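6-phosphogluconolactonase (Leishmania braziliensis, PDB 3CSS) probably catalyses the hydrolysis of 6-phosphogluconolactone to 6-phosphogluconate, the second step of the oxidative pentose phosphate pathway. Local coordinates at residues A42-G46 and S47-R51; D175-A178 and A179-E183; T203-K206 and T207-Q210; A220-D223 and K224-V227; V242-F245 and L246-C249. All blocks are in the same frame, centred on the assembly; numbering follows the deposited sequence.

Contact 1. Residues A42-G46 and S47-R51; sequences ALSGG and STPKR. With PO4 (phosphate ion), chain B.
From Ser44 to Pro49 the backbone runs off the end of strand 39-43, turns at Gly45 and Gly46, the latter with a positive phi of 68°, and brings the proline ring back against the residues just left behind. The ring packs against polar atoms: Pro49 CD lies 3.2 Å from Gly45 O, and Pro49 CG is 3.4 Å from Ser44 OG. The serine hydroxyl reaches it because chi1, at 56°, tucks OG between its own backbone N and carbonyl carbon, on the side facing the ring. A small residue suits this buried place beside the proline. Gly46 suits the turn because a beta carbon there would run into Ser47 N, and its positive phi also favours glycine. Proline fits the approach to helix 50-59, where a residue can do without a backbone N-H donor. Lys50, at the start of that helix, begins nearly straight and bends at its third torsion; its NZ makes a weak hydrogen bond of 3.2 Å to O3 of a phosphate ion, probably picked up from the crystallisation liquor. The loop is pinned from outside as well: Ser44 O accepts from Tyr53 OH, and Gly46 N donates to Asn87 OD1, while Leu43 packs on helix 87-96. A glycine-rich turn carrying the chain from a parallel inner strand straight into a helix is characteristic of Rossmann-like alpha/beta folds, the class to which this isomerase and lactonase family belongs.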
loop_
_atom_site.group_PDB
_atom_site.type_symbol
_atom_site.label_atom_id
_atom_site.label_comp_id
_atom_site.label_asym_id
_atom_site.label_seq_id
_atom_site.Cartn_x
_atom_site.Cartn_y
_atom_site.Cartn_z
ATOM N N ALA A 42 -5.608 3.132 2.071
ATOM C CA ALA A 42 -5.061 2.336 0.981
ATOM C C ALA A 42 -4.599 0.999 1.539
ATOM O O ALA A 42 -3.684 0.929 2.396
ATOM C CB ALA A 42 -3.890 3.052 0.303
ATOM N N LEU A 43 -5.226 -0.053 1.045
ATOM C CA LEU A 43 -4.969 -1.410 1.474
ATOM C C LEU A 43 -3.725 -1.956 0.849
ATOM O O LEU A 43 -3.427 -1.669 -0.327
ATOM C CB LEU A 43 -6.144 -2.298 1.064
ATOM C CG LEU A 43 -7.487 -1.945 1.667
ATOM C CD1 LEU A 43 -8.537 -2.849 1.071
ATOM C CD2 LEU A 43 -7.445 -2.012 3.195
ATOM N N SER A 44 -2.952 -2.708 1.640
ATOM C CA SER A 44 -1.836 -3.493 1.124
ATOM C C SER A 44 -2.265 -4.917 0.822
ATOM O O SER A 44 -3.338 -5.369 1.202
ATOM C CB SER A 44 -0.679 -3.514 2.105
ATOM O OG SER A 44 -1.156 -3.994 3.340
ATOM N N GLY A 45 -1.401 -5.626 0.122
ATOM C CA GLY A 45 -1.709 -6.954 -0.310
ATOM C C GLY A 45 -0.710 -7.965 0.179
ATOM O O GLY A 45 -0.099 -7.817 1.242
ATOM N N GLY A 46 -0.511 -8.998 -0.636
ATOM C CA GLY A 46 0.250 -10.141 -0.169
ATOM C C GLY A 46 -0.606 -10.789 0.899
ATOM O O GLY A 46 -1.838 -10.733 0.794
ATOM N N SER A 47 0.050 -11.364 1.916
ATOM C CA SER A 47 -0.580 -12.184 2.970
ATOM C C SER A 47 -0.479 -11.568 4.370
ATOM O O SER A 47 -1.227 -11.934 5.295
ATOM C CB SER A 47 0.080 -13.567 3.004
ATOM O OG SER A 47 -0.109 -14.220 4.258
ATOM N N THR A 48 0.467 -10.656 4.556
ATOM C CA THR A 48 0.683 -10.056 5.879
ATOM C C THR A 48 -0.556 -9.334 6.479
ATOM O O THR A 48 -0.897 -9.595 7.616
ATOM C CB THR A 48 1.888 -9.106 5.847
ATOM O OG1 THR A 48 3.022 -9.804 5.302
ATOM C CG2 THR A 48 2.209 -8.594 7.264
ATOM N N PRO A 49 -1.238 -8.467 5.711
ATOM C CA PRO A 49 -2.407 -7.704 6.217
ATOM C C PRO A 49 -3.745 -8.467 6.242
ATOM O O PRO A 49 -4.747 -7.950 6.735
ATOM C CB PRO A 49 -2.507 -6.556 5.220
ATOM C CG PRO A 49 -2.091 -7.199 3.946
ATOM C CD PRO A 49 -0.951 -8.095 4.304
ATOM N N LYS A 50 -3.761 -9.703 5.737
ATOM C CA LYS A 50 -4.984 -10.482 5.756
ATOM C C LYS A 50 -5.583 -10.565 7.174
ATOM O O LYS A 50 -6.791 -10.401 7.352
ATOM C CB LYS A 50 -4.709 -11.879 5.207
ATOM C CG LYS A 50 -5.949 -12.765 5.138
ATOM C CD LYS A 50 -5.660 -14.103 4.495
ATOM C CE LYS A 50 -4.782 -14.977 5.327
ATOM N NZ LYS A 50 -4.872 -16.410 4.851
ATOM N N ARG A 51 -4.749 -10.833 8.170
ATOM C CA ARG A 51 -5.292 -10.964 9.509
ATOM C C ARG A 51 -5.823 -9.635 10.054
ATOM O O ARG A 51 -6.871 -9.644 10.688
ATOM C CB ARG A 51 -4.323 -11.659 10.440
ATOM C CG ARG A 51 -4.252 -13.122 10.115
ATOM C CD ARG A 51 -2.948 -13.675 10.538
ATOM N NE ARG A 51 -2.744 -13.412 11.951
ATOM C CZ ARG A 51 -1.900 -14.096 12.701
ATOM N NH1 ARG A 51 -1.186 -15.062 12.147
ATOM N NH2 ARG A 51 -1.777 -13.810 13.983
HETATM P P PO4 B . -7.030 -17.162 8.599
HETATM O O1 PO4 B . -8.136 -18.187 8.455
HETATM O O2 PO4 B . -7.418 -16.255 9.728
HETATM O O3 PO4 B . -6.965 -16.339 7.324
HETATM O O4 PO4 B . -5.689 -17.780 8.847
#

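Contact 2. Residues D175-A178 and A179-E183; sequences DSVA and ATDEE
A chi1 of 70° swings Ser176 OG back over its own main chain towards Ala179, and a chi1 of -172° carries the carboxylate of Asp181 alongside Val177. Ala179 N is thus shared by two acceptors of one residue, Ser176 OG at 3.3 Å and, more weakly, Ser176 O. The same hydroxyl also bonds Phe173 O, so this short polar side chain ties the turn to the loop before it. Next along the chain, Thr180 N donates to Val177 O at 3.2 Å, and Asp181 N weakly to Ala178 O. A water extends the first of these links by donating to Val177 O and bonding Thr180 OG1, and a second water joins Ala178 O to Asp181 O. Asp181 has a short side chain that can fold onto the backbone: OD1 accepts from Glu183 N at 2.9 Å, nearly along its C-O axis, which makes an Asx turn and fixes the carboxylate. Its other oxygen, OD2, bonds Ser187 OG and His184 ND1, and passes 4.1 Å from Val177 CG1. These partners of a buried carboxylate are consistent with an ionised group. The small CB of Ala179 sits 3.5 Å from Ser176 O. The whole turn lies in the connection between strands 158-162 and 186-189: Val177 and the buried Ala178 rest on the latter strand, and Val177 and Asp181 both touch Trp127 of helix 123-140.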
loop_
_atom_site.group_PDB
_atom_site.type_symbol
_atom_site.label_atom_id
_atom_site.label_comp_id
_atom_site.label_asym_id
_atom_site.label_seq_id
_atom_site.Cartn_x
_atom_site.Cartn_y
_atom_site.Cartn_z
ATOM N N ASP A 175 14.251 -1.374 -10.213
ATOM C CA ASP A 175 14.427 -1.307 -11.666
ATOM C C ASP A 175 13.122 -1.498 -12.473
ATOM O O ASP A 175 13.130 -2.023 -13.606
ATOM C CB ASP A 175 15.542 -2.280 -12.094
ATOM C CG ASP A 175 16.841 -2.045 -11.329
ATOM O OD1 ASP A 175 17.452 -0.973 -11.479
ATOM O OD2 ASP A 175 17.239 -2.925 -10.521
ATOM N N SER A 176 12.000 -1.055 -11.881
ATOM C CA SER A 176 10.720 -0.913 -12.573
ATOM C C SER A 176 10.463 0.554 -12.938
ATOM O O SER A 176 11.094 1.465 -12.392
ATOM C CB SER A 176 9.572 -1.408 -11.684
ATOM O OG SER A 176 9.351 -0.537 -10.570
ATOM N N VAL A 177 9.499 0.787 -13.832
ATOM C CA VAL A 177 9.022 2.136 -14.105
ATOM C C VAL A 177 8.653 2.889 -12.806
ATOM O O VAL A 177 9.081 4.025 -12.603
ATOM C CB VAL A 177 7.802 2.124 -15.087
ATOM C CG1 VAL A 177 7.127 3.476 -15.099
ATOM C CG2 VAL A 177 8.264 1.740 -16.487
ATOM N N ALA A 178 7.912 2.219 -11.921
ATOM C CA ALA A 178 7.429 2.818 -10.669
ATOM C C ALA A 178 8.559 3.300 -9.771
ATOM O O ALA A 178 8.405 4.256 -9.031
ATOM C CB ALA A 178 6.553 1.820 -9.922
ATOM N N ALA A 179 9.703 2.622 -9.810
ATOM C CA ALA A 179 10.805 2.987 -8.932
ATOM C C ALA A 179 11.305 4.409 -9.144
ATOM O O ALA A 179 11.859 5.000 -8.226
ATOM C CB ALA A 179 11.952 1.990 -9.091
ATOM N N THR A 180 11.153 4.943 -10.363
ATOM C CA THR A 180 11.594 6.303 -10.673
ATOM C C THR A 180 10.479 7.162 -11.267
ATOM O O THR A 180 10.749 8.243 -11.818
ATOM C CB THR A 180 12.830 6.308 -11.624
ATOM O OG1 THR A 180 12.512 5.628 -12.865
ATOM C CG2 THR A 180 14.014 5.633 -10.952
ATOM N N ASP A 181 9.234 6.734 -11.094
ATOM C CA ASP A 181 8.107 7.470 -11.656
ATOM C C ASP A 181 7.723 8.576 -10.711
ATOM O O ASP A 181 7.139 8.316 -9.660
ATOM C CB ASP A 181 6.921 6.546 -11.909
ATOM C CG ASP A 181 5.790 7.225 -12.684
ATOM O OD1 ASP A 181 5.697 8.478 -12.675
ATOM O OD2 ASP A 181 4.991 6.489 -13.300
ATOM N N GLU A 182 8.064 9.813 -11.089
ATOM C CA GLU A 182 7.716 11.012 -10.325
ATOM C C GLU A 182 6.626 11.837 -11.009
ATOM O O GLU A 182 6.394 12.987 -10.635
ATOM C CB GLU A 182 8.957 11.903 -10.144
ATOM C CG GLU A 182 10.121 11.248 -9.408
ATOM C CD GLU A 182 9.783 10.845 -7.977
ATOM O OE1 GLU A 182 8.749 11.306 -7.428
ATOM O OE2 GLU A 182 10.568 10.073 -7.393
ATOM N N GLU A 183 5.957 11.253 -12.000
ATOM C CA GLU A 183 5.023 11.970 -12.877
ATOM C C GLU A 183 3.562 11.527 -12.772
ATOM O O GLU A 183 2.661 12.257 -13.199
ATOM C CB GLU A 183 5.466 11.796 -14.335
ATOM C CG GLU A 183 6.825 12.399 -14.669
ATOM C CD GLU A 183 7.224 12.191 -16.127
ATOM O OE1 GLU A 183 6.666 11.284 -16.790
ATOM O OE2 GLU A 183 8.104 12.935 -16.609
HETATM O O HOH W 1 10.123 5.739 -14.298
HETATM O O HOH W 2 6.488 5.961 -8.247
#

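Contact 3. Residues T203-K206 and T207-Q210; sequences TLSK and TVIQ
Ser205 is the N-cap of helix 206-211, set where strand 201-204 gives way to the helix, and its OG accepts from Val208 N in a weak bond of 3.4 Å. The chi1 of 64° turns the hydroxyl over the first helical turn, which brings OG within reach of Val208 N. OG also bonds His184 O, so one small group both caps the helix and tethers it to the chain just before strand 186-189. Regular helical bonds follow: Ile209 N reaches Ser205 O at 3.2 Å, and Gln210 N reaches Lys206 O at 2.8 Å. Gln210 CG leans over that same oxygen, 3.2 Å away, while its NE2 leaves to donate to Phe245 O. On the buried side, Leu204 CD1 and Val208 CG1 meet at 4.1 Å with the two side chains at about a right angle; branched and aliphatic residues suit this join of strand and helix. Before the cap, Thr203 OG1 donates to Leu204 O at 2.9 Å. Lys206 NZ bonds Ala179 O and, in the Glu182 conformer described, forms a salt bridge with that carboxylate. A positive charge is generally unfavourable at a helix start, where the first N-H groups point along the axis without carbonyl partners in the helix, so Glu182 probably offsets it, and the capping oxygen gives one of those N-H groups a weak partner.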
loop_
_atom_site.group_PDB
_atom_site.type_symbol
_atom_site.label_atom_id
_atom_site.label_comp_id
_atom_site.label_asym_id
_atom_site.label_seq_id
_atom_site.Cartn_x
_atom_site.Cartn_y
_atom_site.Cartn_z
ATOM N N THR A 203 0.455 0.385 -9.203
ATOM C CA THR A 203 0.809 0.821 -7.857
ATOM C C THR A 203 0.581 2.321 -7.695
ATOM O O THR A 203 0.786 3.085 -8.627
ATOM C CB THR A 203 2.303 0.468 -7.526
ATOM O OG1 THR A 203 2.567 0.749 -6.147
ATOM C CG2 THR A 203 3.287 1.206 -8.438
ATOM N N LEU A 204 0.148 2.725 -6.507
ATOM C CA LEU A 204 0.310 4.102 -6.100
ATOM C C LEU A 204 1.791 4.450 -6.244
ATOM O O LEU A 204 2.673 3.610 -5.997
ATOM C CB LEU A 204 -0.177 4.311 -4.671
ATOM C CG LEU A 204 -1.670 4.117 -4.406
ATOM C CD1 LEU A 204 -2.003 4.360 -2.933
ATOM C CD2 LEU A 204 -2.537 4.976 -5.364
ATOM N N SER A 205 2.058 5.684 -6.669
ATOM C CA SER A 205 3.420 6.134 -6.883
ATOM C C SER A 205 4.073 6.556 -5.583
ATOM O O SER A 205 3.406 6.751 -4.579
ATOM C CB SER A 205 3.417 7.313 -7.859
ATOM O OG SER A 205 2.713 8.411 -7.284
ATOM N N LYS A 206 5.394 6.703 -5.607
ATOM C CA LYS A 206 6.126 7.248 -4.462
ATOM C C LYS A 206 5.497 8.551 -3.977
ATOM O O LYS A 206 5.365 8.777 -2.782
ATOM C CB LYS A 206 7.596 7.481 -4.825
ATOM C CG LYS A 206 8.361 6.222 -5.118
ATOM C CD LYS A 206 9.857 6.469 -5.354
ATOM C CE LYS A 206 10.112 7.351 -6.538
ATOM N NZ LYS A 206 11.598 7.595 -6.711
ATOM N N THR A 207 5.132 9.416 -4.923
ATOM C CA THR A 207 4.543 10.729 -4.618
ATOM C C THR A 207 3.299 10.622 -3.748
ATOM O O THR A 207 3.158 11.322 -2.743
ATOM C CB THR A 207 4.191 11.475 -5.920
ATOM O OG1 THR A 207 5.341 11.499 -6.772
ATOM C CG2 THR A 207 3.777 12.913 -5.613
ATOM N N VAL A 208 2.381 9.747 -4.139
ATOM C CA VAL A 208 1.135 9.581 -3.378
ATOM C C VAL A 208 1.478 9.151 -1.965
ATOM O O VAL A 208 0.967 9.685 -0.987
ATOM C CB VAL A 208 0.188 8.567 -4.027
ATOM C CG1 VAL A 208 -1.033 8.340 -3.156
ATOM C CG2 VAL A 208 -0.233 9.032 -5.417
ATOM N N ILE A 209 2.373 8.175 -1.855
ATOM C CA ILE A 209 2.772 7.675 -0.535
ATOM C C ILE A 209 3.415 8.771 0.322
ATOM O O ILE A 209 3.135 8.883 1.524
ATOM C CB ILE A 209 3.676 6.418 -0.689
ATOM C CG1 ILE A 209 2.863 5.304 -1.339
ATOM C CG2 ILE A 209 4.184 5.954 0.653
ATOM C CD1 ILE A 209 3.680 4.137 -1.855
ATOM N N GLN A 210 4.220 9.617 -0.316
ATOM C CA GLN A 210 4.937 10.696 0.358
ATOM C C GLN A 210 4.050 11.902 0.744
ATOM O O GLN A 210 4.492 12.764 1.505
ATOM C CB GLN A 210 6.120 11.139 -0.499
ATOM C CG GLN A 210 7.212 10.087 -0.577
ATOM C CD GLN A 210 8.291 10.435 -1.568
ATOM O OE1 GLN A 210 8.028 11.152 -2.537
ATOM N NE2 GLN A 210 9.501 9.920 -1.359
#

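Contact 4. Residues A220-D223 and K224-V227; sequences AGKD and KNWV
Lys224 folds tightly over the backbone of Ala220 and Gly221, whereas between the Lys222 and Asp223 carbonyls and Trp226 the contact is bridged by water. On the close side, Lys224 N donates to Gly221 O at 2.9 Å and Asn225 N to Lys222 O at 3.0 Å, the spacing of a 3-10 turn. The lysine bends at its second torsion (chi2 -71°), laying CG 3.4 Å from Gly221 O and CE 3.3 Å from Ala220 O before NZ goes on to Phe163 O. Gly221 suits this bend because its backbone angles would jam any beta carbon against the preceding carbonyl. In the conformer described, Lys222 lies alongside Asn225, with its NZ in a salt bridge to Glu263. On the looser side one water joins Lys222 O to Trp226 N, and another donates to Asp223 O and accepts weakly from Trp226 NE1, which also bonds Ser165 O. Asp223 OD1 and Lys224 NZ are 4.3 Å apart, too far for a salt bridge. Their attraction is therefore probably modest, and the start of helix 225-232 is held by backbone bonds, bridging waters, the two lysines and buried Asn225, whose OD1 bonds Arg229 NE and whose ND2 bonds Glu263 O and Ala261 O.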
loop_
_atom_site.group_PDB
_atom_site.type_symbol
_atom_site.label_atom_id
_atom_site.label_comp_id
_atom_site.label_asym_id
_atom_site.label_seq_id
_atom_site.Cartn_x
_atom_site.Cartn_y
_atom_site.Cartn_z
ATOM N N ALA A 220 7.434 -8.840 8.460
ATOM C CA ALA A 220 7.897 -9.927 9.305
ATOM C C ALA A 220 8.873 -10.805 8.521
ATOM O O ALA A 220 8.664 -11.069 7.333
ATOM C CB ALA A 220 6.711 -10.735 9.791
ATOM N N GLY A 221 9.925 -11.245 9.207
ATOM C CA GLY A 221 10.926 -12.167 8.669
ATOM C C GLY A 221 12.343 -11.622 8.675
ATOM O O GLY A 221 12.596 -10.459 8.363
ATOM N N LYS A 222 13.293 -12.481 9.012
ATOM C CA LYS A 222 14.712 -12.102 8.986
ATOM C C LYS A 222 15.114 -11.621 7.599
ATOM O O LYS A 222 16.012 -10.780 7.464
ATOM C CB LYS A 222 15.606 -13.287 9.375
ATOM C CG LYS A 222 16.873 -12.903 10.146
ATOM C CD LYS A 222 17.790 -11.881 9.458
ATOM C CE LYS A 222 18.346 -10.934 10.495
ATOM N NZ LYS A 222 17.295 -10.672 11.528
ATOM N N ASP A 223 14.469 -12.159 6.565
ATOM C CA ASP A 223 14.817 -11.770 5.210
ATOM C C ASP A 223 14.437 -10.338 4.863
ATOM O O ASP A 223 14.775 -9.869 3.785
ATOM C CB ASP A 223 14.288 -12.756 4.148
ATOM C CG ASP A 223 12.786 -12.847 4.091
ATOM O OD1 ASP A 223 12.077 -12.172 4.857
ATOM O OD2 ASP A 223 12.300 -13.649 3.264
ATOM N N LYS A 224 13.732 -9.650 5.765
ATOM C CA LYS A 224 13.443 -8.228 5.597
ATOM C C LYS A 224 14.345 -7.308 6.391
ATOM O O LYS A 224 14.200 -6.068 6.285
ATOM C CB LYS A 224 12.041 -7.870 6.076
ATOM C CG LYS A 224 11.010 -8.851 5.847
ATOM C CD LYS A 224 10.674 -8.958 4.483
ATOM C CE LYS A 224 9.237 -9.413 4.492
ATOM N NZ LYS A 224 8.787 -9.886 3.241
ATOM N N ASN A 225 15.215 -7.876 7.233
ATOM C CA ASN A 225 16.015 -7.065 8.146
ATOM C C ASN A 225 16.895 -6.071 7.396
ATOM O O ASN A 225 17.004 -4.936 7.803
ATOM C CB ASN A 225 16.834 -7.966 9.072
ATOM C CG ASN A 225 17.636 -7.184 10.113
ATOM O OD1 ASN A 225 18.845 -7.354 10.213
ATOM N ND2 ASN A 225 16.961 -6.342 10.895
ATOM N N TRP A 226 17.497 -6.479 6.277
ATOM C CA TRP A 226 18.359 -5.560 5.540
ATOM C C TRP A 226 17.566 -4.394 4.979
ATOM O O TRP A 226 18.083 -3.283 4.815
ATOM C CB TRP A 226 19.089 -6.291 4.418
ATOM C CG TRP A 226 18.290 -6.649 3.182
ATOM C CD1 TRP A 226 17.607 -7.814 2.960
ATOM C CD2 TRP A 226 18.106 -5.850 2.007
ATOM N NE1 TRP A 226 17.031 -7.797 1.736
ATOM C CE2 TRP A 226 17.305 -6.607 1.117
ATOM C CE3 TRP A 226 18.507 -4.567 1.623
ATOM C CZ2 TRP A 226 16.920 -6.131 -0.137
ATOM C CZ3 TRP A 226 18.143 -4.114 0.369
ATOM C CH2 TRP A 226 17.358 -4.885 -0.488
ATOM N N VAL A 227 16.306 -4.669 4.656
ATOM C CA VAL A 227 15.411 -3.625 4.149
ATOM C C VAL A 227 15.126 -2.611 5.247
ATOM O O VAL A 227 15.220 -1.392 5.058
ATOM C CB VAL A 227 14.095 -4.244 3.622
ATOM C CG1 VAL A 227 13.158 -3.135 3.127
ATOM C CG2 VAL A 227 14.393 -5.316 2.516
HETATM O O HOH W 3 17.946 -9.410 5.995
HETATM O O HOH W 4 16.619 -10.958 2.136
#

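Contact 5. Residues V242-F245 and L246-C249; sequences VSRF and LRDC
Arg247 lies across Arg244 on a run of 3-10 helix, in the loop leading to strand 252-257. Its CB and CG both pass over Arg244 O, each at 3.4 Å, beside the backbone bond that Arg247 N makes to the same oxygen. CD then settles over the centre of one face of the Arg244 guanidinium, 3.3 Å from CZ, and chi3 of 68° turns the chain there. NE follows at 3.5 Å from Arg244 NH2, a pair of like charges, with the two guanidinium planes only 8° apart. Beyond it the tip finds its own partners: NH1 bonds Val231 O and NH2 forms a salt bridge with Glu234. Arg244 is occupied too, its NH1 bonding Ser233 O and Gly230 O, so the close approach is probably eased by the Glu234 carboxylate together with these carbonyls. Arginine suits both places, since its long chain packs while its flat end takes several bonds. On the buried side Phe245 and Leu246 meet with CE1 and CD2 3.8 Å apart, and the leucine CG sits over one face of the ring, apolar groups facing helix 206-211. At the outer side a single water donates to both Arg244 O, at 3.1 Å, and Asp248 OD2.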
loop_
_atom_site.group_PDB
_atom_site.type_symbol
_atom_site.label_atom_id
_atom_site.label_comp_id
_atom_site.label_asym_id
_atom_site.label_seq_id
_atom_site.Cartn_x
_atom_site.Cartn_y
_atom_site.Cartn_z
ATOM N N VAL A 242 14.847 -0.053 -2.366
ATOM C CA VAL A 242 14.090 0.950 -3.080
ATOM C C VAL A 242 13.114 1.671 -2.109
ATOM O O VAL A 242 12.861 2.887 -2.254
ATOM C CB VAL A 242 13.379 0.350 -4.326
ATOM C CG1 VAL A 242 12.238 -0.511 -3.887
ATOM C CG2 VAL A 242 12.948 1.454 -5.303
ATOM N N SER A 243 12.689 0.961 -1.053
ATOM C CA SER A 243 11.763 1.546 -0.075
ATOM C C SER A 243 12.360 2.642 0.837
ATOM O O SER A 243 11.630 3.268 1.615
ATOM C CB SER A 243 11.106 0.436 0.749
ATOM O OG SER A 243 12.096 -0.335 1.390
ATOM N N ARG A 244 13.663 2.931 0.702
ATOM C CA ARG A 244 14.258 4.092 1.358
ATOM C C ARG A 244 13.556 5.409 0.981
ATOM O O ARG A 244 13.675 6.394 1.719
ATOM C CB ARG A 244 15.760 4.165 1.099
ATOM C CG ARG A 244 16.485 5.187 1.954
ATOM C CD ARG A 244 18.001 5.170 1.773
ATOM N NE ARG A 244 18.624 6.300 2.489
ATOM C CZ ARG A 244 18.933 6.326 3.780
ATOM N NH1 ARG A 244 18.711 5.295 4.568
ATOM N NH2 ARG A 244 19.500 7.408 4.292
ATOM N N PHE A 245 12.789 5.451 -0.123
ATOM C CA PHE A 245 12.008 6.667 -0.424
ATOM C C PHE A 245 11.042 7.055 0.707
ATOM O O PHE A 245 10.600 8.216 0.800
ATOM C CB PHE A 245 11.259 6.560 -1.767
ATOM C CG PHE A 245 10.012 5.721 -1.723
ATOM C CD1 PHE A 245 8.799 6.264 -1.297
ATOM C CD2 PHE A 245 10.035 4.379 -2.135
ATOM C CE1 PHE A 245 7.649 5.473 -1.248
ATOM C CE2 PHE A 245 8.877 3.601 -2.118
ATOM C CZ PHE A 245 7.693 4.151 -1.666
ATOM N N LEU A 246 10.689 6.090 1.556
ATOM C CA LEU A 246 9.822 6.379 2.722
ATOM C C LEU A 246 10.386 7.448 3.675
ATOM O O LEU A 246 9.640 8.142 4.370
ATOM C CB LEU A 246 9.536 5.082 3.481
ATOM C CG LEU A 246 8.649 4.076 2.768
ATOM C CD1 LEU A 246 8.591 2.768 3.572
ATOM C CD2 LEU A 246 7.222 4.644 2.479
ATOM N N ARG A 247 11.703 7.626 3.665
ATOM C CA ARG A 247 12.354 8.645 4.482
ATOM C C ARG A 247 11.867 10.051 4.140
ATOM O O ARG A 247 11.984 10.970 4.965
ATOM C CB ARG A 247 13.873 8.589 4.312
ATOM C CG ARG A 247 14.534 7.345 4.884
ATOM C CD ARG A 247 16.054 7.444 4.894
ATOM N NE ARG A 247 16.494 8.462 5.848
ATOM C CZ ARG A 247 16.639 8.241 7.149
ATOM N NH1 ARG A 247 16.406 7.046 7.678
ATOM N NH2 ARG A 247 17.021 9.229 7.941
ATOM N N ASP A 248 11.364 10.226 2.916
ATOM C CA ASP A 248 10.898 11.516 2.413
ATOM C C ASP A 248 9.382 11.707 2.491
ATOM O O ASP A 248 8.838 12.654 1.904
ATOM C CB ASP A 248 11.377 11.727 0.980
ATOM C CG ASP A 248 12.872 11.884 0.881
ATOM O OD1 ASP A 248 13.467 12.513 1.775
ATOM O OD2 ASP A 248 13.442 11.357 -0.103
ATOM N N CYS A 249 8.711 10.825 3.230
ATOM C CA CYS A 249 7.295 10.978 3.503
ATOM C C CYS A 249 7.054 12.237 4.296
ATOM O O CYS A 249 7.772 12.562 5.232
ATOM C CB CYS A 249 6.740 9.810 4.292
ATOM S SG CYS A 249 6.539 8.291 3.296
HETATM O O HOH W 5 15.230 8.811 0.591
#

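How the contacts relate
All five contacts are local turns that follow one another along the chain, so none nests in or crosses another. Contact 1 carries strand 39-43 into helix 50-59. Contact 2 closes a turn between strands 158-162 and 186-189, contact 3 starts helix 206-211 after strand 201-204, contact 4 leads from strand 214-219 into helix 225-232, and contact 5 precedes strand 252-257. Contact 3 touches contacts 1, 2 and 5: Ala42 of contact 1 packs on Leu204, while contacts 2 and 5 meet helix 206-211 through charged, polar and apolar groups. Contact 5 also meets contact 2 at Val242 and Ala179, and joins contact 4 to the rest at Ser243 and Val227.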